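Local structure of CBS domain protein/ACT domain protein (Thermotoga maritima, 1VR9) at residues A[37-42]-A[60-65]; A[93-98]-A[122-127]. The protein is of unknown function but carries a pair of CBS domains followed by an ACT domain, and is only tentatively linked to magnesium binding and transport. All coordinates share one frame; numbering follows the deposited sequence.

Contact 1 (A[37-42]-A[60-65])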
loop_
_atom_site.group_PDB
_atom_site.type_symbol
_atom_site.label_atom_id
_atom_site.label_comp_id
_atom_site.label_asym_id
_atom_site.label_seq_id
_atom_site.Cartn_x
_atom_site.Cartn_y
_atom_site.Cartn_z
ATOM N N HIS A 37 13.410 0.941 -7.346
ATOM C CA HIS A 37 13.536 2.366 -7.593
ATOM C C HIS A 37 12.373 3.138 -6.938
ATOM O O HIS A 37 12.581 4.148 -6.264
ATOM C CB HIS A 37 13.630 2.638 -9.086
ATOM C CG HIS A 37 13.553 4.097 -9.437
ATOM N ND1 HIS A 37 14.588 4.976 -9.203
ATOM C CD2 HIS A 37 12.551 4.833 -9.971
ATOM C CE1 HIS A 37 14.227 6.191 -9.582
ATOM N NE2 HIS A 37 13.002 6.126 -10.072
ATOM N N ARG A 38 11.153 2.676 -7.140
ATOM C CA ARG A 38 9.982 3.337 -6.530
ATOM C C ARG A 38 10.121 3.428 -5.016
ATOM O O ARG A 38 9.855 4.481 -4.428
ATOM C CB ARG A 38 8.672 2.611 -6.868
ATOM C CG ARG A 38 8.199 2.874 -8.202
ATOM C CD ARG A 38 7.491 4.233 -8.319
ATOM N NE ARG A 38 7.873 4.867 -9.569
ATOM C CZ ARG A 38 8.501 6.036 -9.709
ATOM N NH1 ARG A 38 8.863 6.828 -8.678
ATOM N NH2 ARG A 38 8.768 6.422 -10.940
HETATM N N MSE A 39 10.562 2.340 -4.387
HETATM C CA MSE A 39 10.723 2.313 -2.926
HETATM C C MSE A 39 11.812 3.305 -2.534
HETATM O O MSE A 39 11.663 3.988 -1.536
HETATM C CB MSE A 39 11.069 0.936 -2.366
HETATM C CG MSE A 39 10.517 -0.238 -3.047
HETATM SE SE MSE A 39 10.945 -1.931 -2.144
HETATM C CE MSE A 39 9.162 -2.349 -1.720
ATOM N N ARG A 40 12.902 3.400 -3.303
ATOM C CA ARG A 40 13.934 4.416 -3.003
ATOM C C ARG A 40 13.381 5.841 -3.103
ATOM O O ARG A 40 13.769 6.723 -2.319
ATOM C CB ARG A 40 15.137 4.325 -3.940
ATOM C CG ARG A 40 16.142 3.225 -3.630
ATOM C CD ARG A 40 17.452 3.480 -4.394
ATOM N NE ARG A 40 17.275 3.542 -5.843
ATOM C CZ ARG A 40 17.148 2.477 -6.638
ATOM N NH1 ARG A 40 17.185 1.243 -6.147
ATOM N NH2 ARG A 40 16.993 2.654 -7.938
ATOM N N GLN A 41 12.472 6.078 -4.039
ATOM C CA GLN A 41 11.956 7.451 -4.244
ATOM C C GLN A 41 11.103 7.865 -3.051
ATOM O O GLN A 41 11.028 9.041 -2.713
ATOM C CB GLN A 41 11.152 7.548 -5.574
ATOM C CG GLN A 41 12.021 7.316 -6.798
ATOM C CD GLN A 41 13.125 8.367 -6.966
ATOM O OE1 GLN A 41 12.848 9.508 -7.286
ATOM N NE2 GLN A 41 14.383 7.971 -6.757
ATOM N N TYR A 42 10.471 6.882 -2.405
ATOM C CA TYR A 42 9.642 7.120 -1.230
ATOM C C TYR A 42 10.362 6.776 0.068
ATOM O O TYR A 42 9.757 6.851 1.143
ATOM C CB TYR A 42 8.319 6.353 -1.343
ATOM C CG TYR A 42 7.350 7.038 -2.258
ATOM C CD1 TYR A 42 6.518 8.033 -1.766
ATOM C CD2 TYR A 42 7.303 6.744 -3.615
ATOM C CE1 TYR A 42 5.656 8.706 -2.586
ATOM C CE2 TYR A 42 6.421 7.423 -4.469
ATOM C CZ TYR A 42 5.583 8.392 -3.924
ATOM O OH TYR A 42 4.684 9.085 -4.698
ATOM N N VAL A 60 4.494 -5.458 -2.270
ATOM C CA VAL A 60 5.822 -6.071 -2.325
ATOM C C VAL A 60 6.660 -5.501 -1.188
ATOM O O VAL A 60 6.723 -4.290 -1.010
ATOM C CB VAL A 60 6.529 -5.809 -3.665
ATOM C CG1 VAL A 60 7.945 -6.333 -3.656
ATOM C CG2 VAL A 60 5.752 -6.469 -4.768
ATOM N N ASN A 61 7.250 -6.396 -0.404
ATOM C CA ASN A 61 8.179 -6.022 0.686
ATOM C C ASN A 61 9.622 -6.080 0.152
ATOM O O ASN A 61 10.006 -7.066 -0.466
ATOM C CB ASN A 61 8.018 -6.997 1.861
ATOM C CG ASN A 61 6.599 -7.016 2.418
ATOM O OD1 ASN A 61 6.171 -6.082 3.102
ATOM N ND2 ASN A 61 5.871 -8.077 2.129
ATOM N N LYS A 62 10.412 -5.031 0.398
ATOM C CA LYS A 62 11.804 -4.918 -0.097
ATOM C C LYS A 62 12.680 -6.133 0.184
ATOM O O LYS A 62 13.475 -6.535 -0.659
ATOM C CB LYS A 62 12.479 -3.656 0.494
ATOM C CG LYS A 62 13.905 -3.396 0.016
ATOM C CD LYS A 62 14.336 -1.973 0.379
ATOM C CE LYS A 62 15.780 -1.680 0.005
ATOM N NZ LYS A 62 16.221 -0.363 0.535
ATOM N N GLU A 63 12.535 -6.705 1.384
ATOM C CA GLU A 63 13.352 -7.842 1.819
ATOM C C GLU A 63 13.177 -9.045 0.894
ATOM O O GLU A 63 14.117 -9.821 0.692
ATOM C CB GLU A 63 12.997 -8.245 3.262
ATOM C CG GLU A 63 11.566 -8.789 3.394
ATOM C CD GLU A 63 11.186 -9.247 4.800
ATOM O OE1 GLU A 63 12.058 -9.340 5.701
ATOM O OE2 GLU A 63 9.977 -9.525 4.994
ATOM N N ASP A 64 11.978 -9.178 0.330
ATOM C CA ASP A 64 11.660 -10.262 -0.596
ATOM C C ASP A 64 12.340 -10.143 -1.982
ATOM O O ASP A 64 12.323 -11.097 -2.765
ATOM C CB ASP A 64 10.135 -10.378 -0.752
ATOM C CG ASP A 64 9.450 -10.880 0.518
ATOM O OD1 ASP A 64 10.142 -11.459 1.393
ATOM O OD2 ASP A 64 8.218 -10.710 0.641
ATOM N N LEU A 65 12.948 -8.997 -2.289
ATOM C CA LEU A 65 13.621 -8.812 -3.570
ATOM C C LEU A 65 15.148 -8.914 -3.515
ATOM O O LEU A 65 15.808 -8.764 -4.542
ATOM C CB LEU A 65 13.208 -7.465 -4.183
ATOM C CG LEU A 65 11.692 -7.195 -4.236
ATOM C CD1 LEU A 65 11.415 -5.791 -4.774
ATOM C CD2 LEU A 65 10.965 -8.259 -5.053
#
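Met39 and Lys62 are the closest pair of backbone positions, with the CA of Met39 7.8 Å from the CA of Lys62. Met39 lies near the C-terminal end of helix 32-41. Residues 60-61 end strand 56-61, and the chain then bends into a 3-10 segment at 62-65. Within that turn Asp64 N bonds to Asn61 O at 3.0 Å.

One side chain, a selenomethionine, spans most of the gap. Met39 has two deposited conformers, so the details below hold for one of them. CG lies only roughly anti to the carbonyl carbon, with chi1 (-33°) turned away from a staggered value, and the chain runs straight to SE before bending at chi3. Met39 SE rests 3.5 Å from Lys62 CB. The methyl CE reaches the strand end, near Val60 O and 3.6 Å from Lys62 N. The Lys62 chain is extended. The two side chains cross at a slant, and CB and CG of Lys62 lie against SE. No hydrogen bond or charge pair joins the segments. Met39 also touches Cys47 on strand 46-50, and Val60 reaches Cys35 of helix 32-41.

This is helix 32-41 packed against the end of strand 56-61 within a CBS domain, consistent with the beta-alpha-beta-beta-alpha order of that fold.

Contact 2 (A[93-98]-A[122-127])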
loop_
_atom_site.group_PDB
_atom_site.type_symbol
_atom_site.label_atom_id
_atom_site.label_comp_id
_atom_site.label_asym_id
_atom_site.label_seq_id
_atom_site.Cartn_x
_atom_site.Cartn_y
_atom_site.Cartn_z
ATOM N N HIS A 93 -11.465 1.788 11.563
ATOM C CA HIS A 93 -11.306 0.463 10.966
ATOM C C HIS A 93 -9.870 0.183 10.481
ATOM O O HIS A 93 -9.378 -0.942 10.594
ATOM C CB HIS A 93 -12.259 0.282 9.788
ATOM C CG HIS A 93 -12.179 -1.075 9.166
ATOM N ND1 HIS A 93 -12.342 -2.235 9.892
ATOM C CD2 HIS A 93 -11.937 -1.457 7.892
ATOM C CE1 HIS A 93 -12.210 -3.275 9.090
ATOM N NE2 HIS A 93 -11.966 -2.831 7.870
ATOM N N ALA A 94 -9.204 1.214 9.965
ATOM C CA ALA A 94 -7.798 1.123 9.582
ATOM C C ALA A 94 -6.912 0.677 10.760
ATOM O O ALA A 94 -5.874 0.051 10.555
ATOM C CB ALA A 94 -7.311 2.463 9.040
ATOM N N LEU A 95 -7.313 1.007 11.980
ATOM C CA LEU A 95 -6.565 0.591 13.170
ATOM C C LEU A 95 -6.453 -0.925 13.197
ATOM O O LEU A 95 -5.379 -1.484 13.473
ATOM C CB LEU A 95 -7.221 1.102 14.469
ATOM C CG LEU A 95 -6.584 0.765 15.820
ATOM C CD1 LEU A 95 -5.106 1.031 15.821
ATOM C CD2 LEU A 95 -7.248 1.564 16.943
ATOM N N LEU A 96 -7.546 -1.614 12.872
ATOM C CA LEU A 96 -7.521 -3.065 12.856
ATOM C C LEU A 96 -6.556 -3.648 11.808
ATOM O O LEU A 96 -5.966 -4.707 12.035
ATOM C CB LEU A 96 -8.943 -3.611 12.633
ATOM C CG LEU A 96 -9.122 -5.131 12.624
ATOM C CD1 LEU A 96 -9.231 -5.628 14.044
ATOM C CD2 LEU A 96 -10.336 -5.542 11.782
ATOM N N LEU A 97 -6.458 -3.019 10.640
ATOM C CA LEU A 97 -5.531 -3.478 9.595
ATOM C C LEU A 97 -4.075 -3.205 9.993
ATOM O O LEU A 97 -3.217 -4.061 9.781
ATOM C CB LEU A 97 -5.805 -2.828 8.244
ATOM C CG LEU A 97 -6.962 -3.358 7.394
ATOM C CD1 LEU A 97 -6.642 -4.745 6.863
ATOM C CD2 LEU A 97 -8.245 -3.394 8.164
ATOM N N PHE A 98 -3.790 -2.019 10.532
ATOM C CA PHE A 98 -2.422 -1.713 10.982
ATOM C C PHE A 98 -1.984 -2.613 12.150
ATOM O O PHE A 98 -0.805 -2.939 12.273
ATOM C CB PHE A 98 -2.212 -0.222 11.319
ATOM C CG PHE A 98 -2.136 0.697 10.100
ATOM C CD1 PHE A 98 -1.126 0.554 9.153
ATOM C CD2 PHE A 98 -3.018 1.774 9.965
ATOM C CE1 PHE A 98 -1.016 1.423 8.082
ATOM C CE2 PHE A 98 -2.930 2.632 8.897
ATOM C CZ PHE A 98 -1.940 2.461 7.935
ATOM N N HIS A 122 1.716 7.304 8.908
ATOM C CA HIS A 122 1.908 8.625 9.504
ATOM C C HIS A 122 0.584 9.363 9.582
ATOM O O HIS A 122 0.208 9.870 10.633
ATOM C CB HIS A 122 2.914 9.427 8.679
ATOM C CG HIS A 122 3.034 10.857 9.087
ATOM N ND1 HIS A 122 2.272 11.853 8.515
ATOM C CD2 HIS A 122 3.823 11.462 10.003
ATOM C CE1 HIS A 122 2.593 13.015 9.062
ATOM N NE2 HIS A 122 3.537 12.810 9.965
ATOM N N ASP A 123 -0.130 9.431 8.454
ATOM C CA ASP A 123 -1.399 10.178 8.409
ATOM C C ASP A 123 -2.475 9.538 9.293
ATOM O O ASP A 123 -3.264 10.241 9.930
ATOM C CB ASP A 123 -1.881 10.332 6.961
ATOM C CG ASP A 123 -1.028 11.314 6.165
ATOM O OD1 ASP A 123 -0.133 11.966 6.754
ATOM O OD2 ASP A 123 -1.259 11.458 4.944
ATOM N N PHE A 124 -2.490 8.217 9.365
ATOM C CA PHE A 124 -3.342 7.539 10.335
ATOM C C PHE A 124 -3.067 7.967 11.773
ATOM O O PHE A 124 -3.996 8.204 12.541
ATOM C CB PHE A 124 -3.199 6.028 10.208
ATOM C CG PHE A 124 -3.885 5.254 11.290
ATOM C CD1 PHE A 124 -5.263 5.063 11.269
ATOM C CD2 PHE A 124 -3.147 4.665 12.301
ATOM C CE1 PHE A 124 -5.888 4.332 12.254
ATOM C CE2 PHE A 124 -3.775 3.940 13.304
ATOM C CZ PHE A 124 -5.148 3.783 13.276
ATOM N N LEU A 125 -1.797 8.051 12.165
ATOM C CA LEU A 125 -1.469 8.508 13.504
ATOM C C LEU A 125 -1.903 9.952 13.738
ATOM O O LEU A 125 -2.344 10.287 14.823
ATOM C CB LEU A 125 0.021 8.324 13.791
ATOM C CG LEU A 125 0.427 6.842 13.803
ATOM C CD1 LEU A 125 1.951 6.743 13.992
ATOM C CD2 LEU A 125 -0.292 6.034 14.902
ATOM N N GLU A 126 -1.761 10.792 12.716
ATOM C CA GLU A 126 -2.225 12.178 12.775
ATOM C C GLU A 126 -3.736 12.235 12.995
ATOM O O GLU A 126 -4.226 13.133 13.721
ATOM C CB GLU A 126 -1.815 12.904 11.487
ATOM C CG GLU A 126 -2.033 14.413 11.475
ATOM C CD GLU A 126 -1.312 15.068 10.303
ATOM O OE1 GLU A 126 -0.985 14.345 9.330
ATOM O OE2 GLU A 126 -1.080 16.290 10.351
ATOM N N ALA A 127 -4.475 11.302 12.386
ATOM C CA ALA A 127 -5.916 11.192 12.633
ATOM C C ALA A 127 -6.180 10.922 14.110
ATOM O O ALA A 127 -7.025 11.566 14.706
ATOM C CB ALA A 127 -6.542 10.122 11.802
#
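Phe124 points its ring straight across to helix 91-100, because CG is anti to the backbone N (chi1 172°). Phe98 takes the other kind of turn: its CG lies beside its own backbone N and anti to the carbonyl carbon, which brings the ring atoms CD2 and CE2 to the Phe124 side chain. The two side chains slide past each other in opposite directions.

The helix segments run at 135° to each other, and their axes come within 11.2 Å. The Phe124 ring fills much of that distance. Phe98 CD2 sits over one face of it, offset toward the rim, 3.7 Å from Phe124 CD2. The ring planes are inclined at 44°, with centroids 5.0 Å apart, so the pair is oblique. Phe98 CE2 also touches Phe124 CB at 3.7 Å. The far end of the Phe124 ring meets the backbone of the other helix: CZ is 3.5 Å from Leu95 CA. Leu95 adds CB and CD1 to the same ring atom, crossing Phe124 at about a right angle. Ala94 CB lies 4.0 Å from Phe124 CE1, and a small side chain here is consistent with the close approach of the ring.

Leu106 of strand 105-109 touches Ala94 and Phe98, and Ile91 touches Phe124. With an alanine at Phe124, the Phe98 ring is likely to lose the face it rests on, and a gap is likely to open beside Leu95 and Ala94.

All the side chains that meet here are apolar, so the contact relies on shape and burial, with one ring carrying most of the fit.

In the fold
Contact 1 belongs to the first CBS domain and contact 2 to the second. They share no elements, and their centres lie about 22 Å apart. Contact 1 sets a helix against a strand end and the short 3-10 turn after it. Contact 2 sets two helices against each other. Both depend on one large side chain reaching across, a selenomethionine modelled in two conformers in the first and a flat phenylalanine ring in the second. Contact 1 is only partly buried, with a lysine at its exposed side. Contact 2 is more deeply buried, its side chains all apolar, and an exposed leucine marks its border.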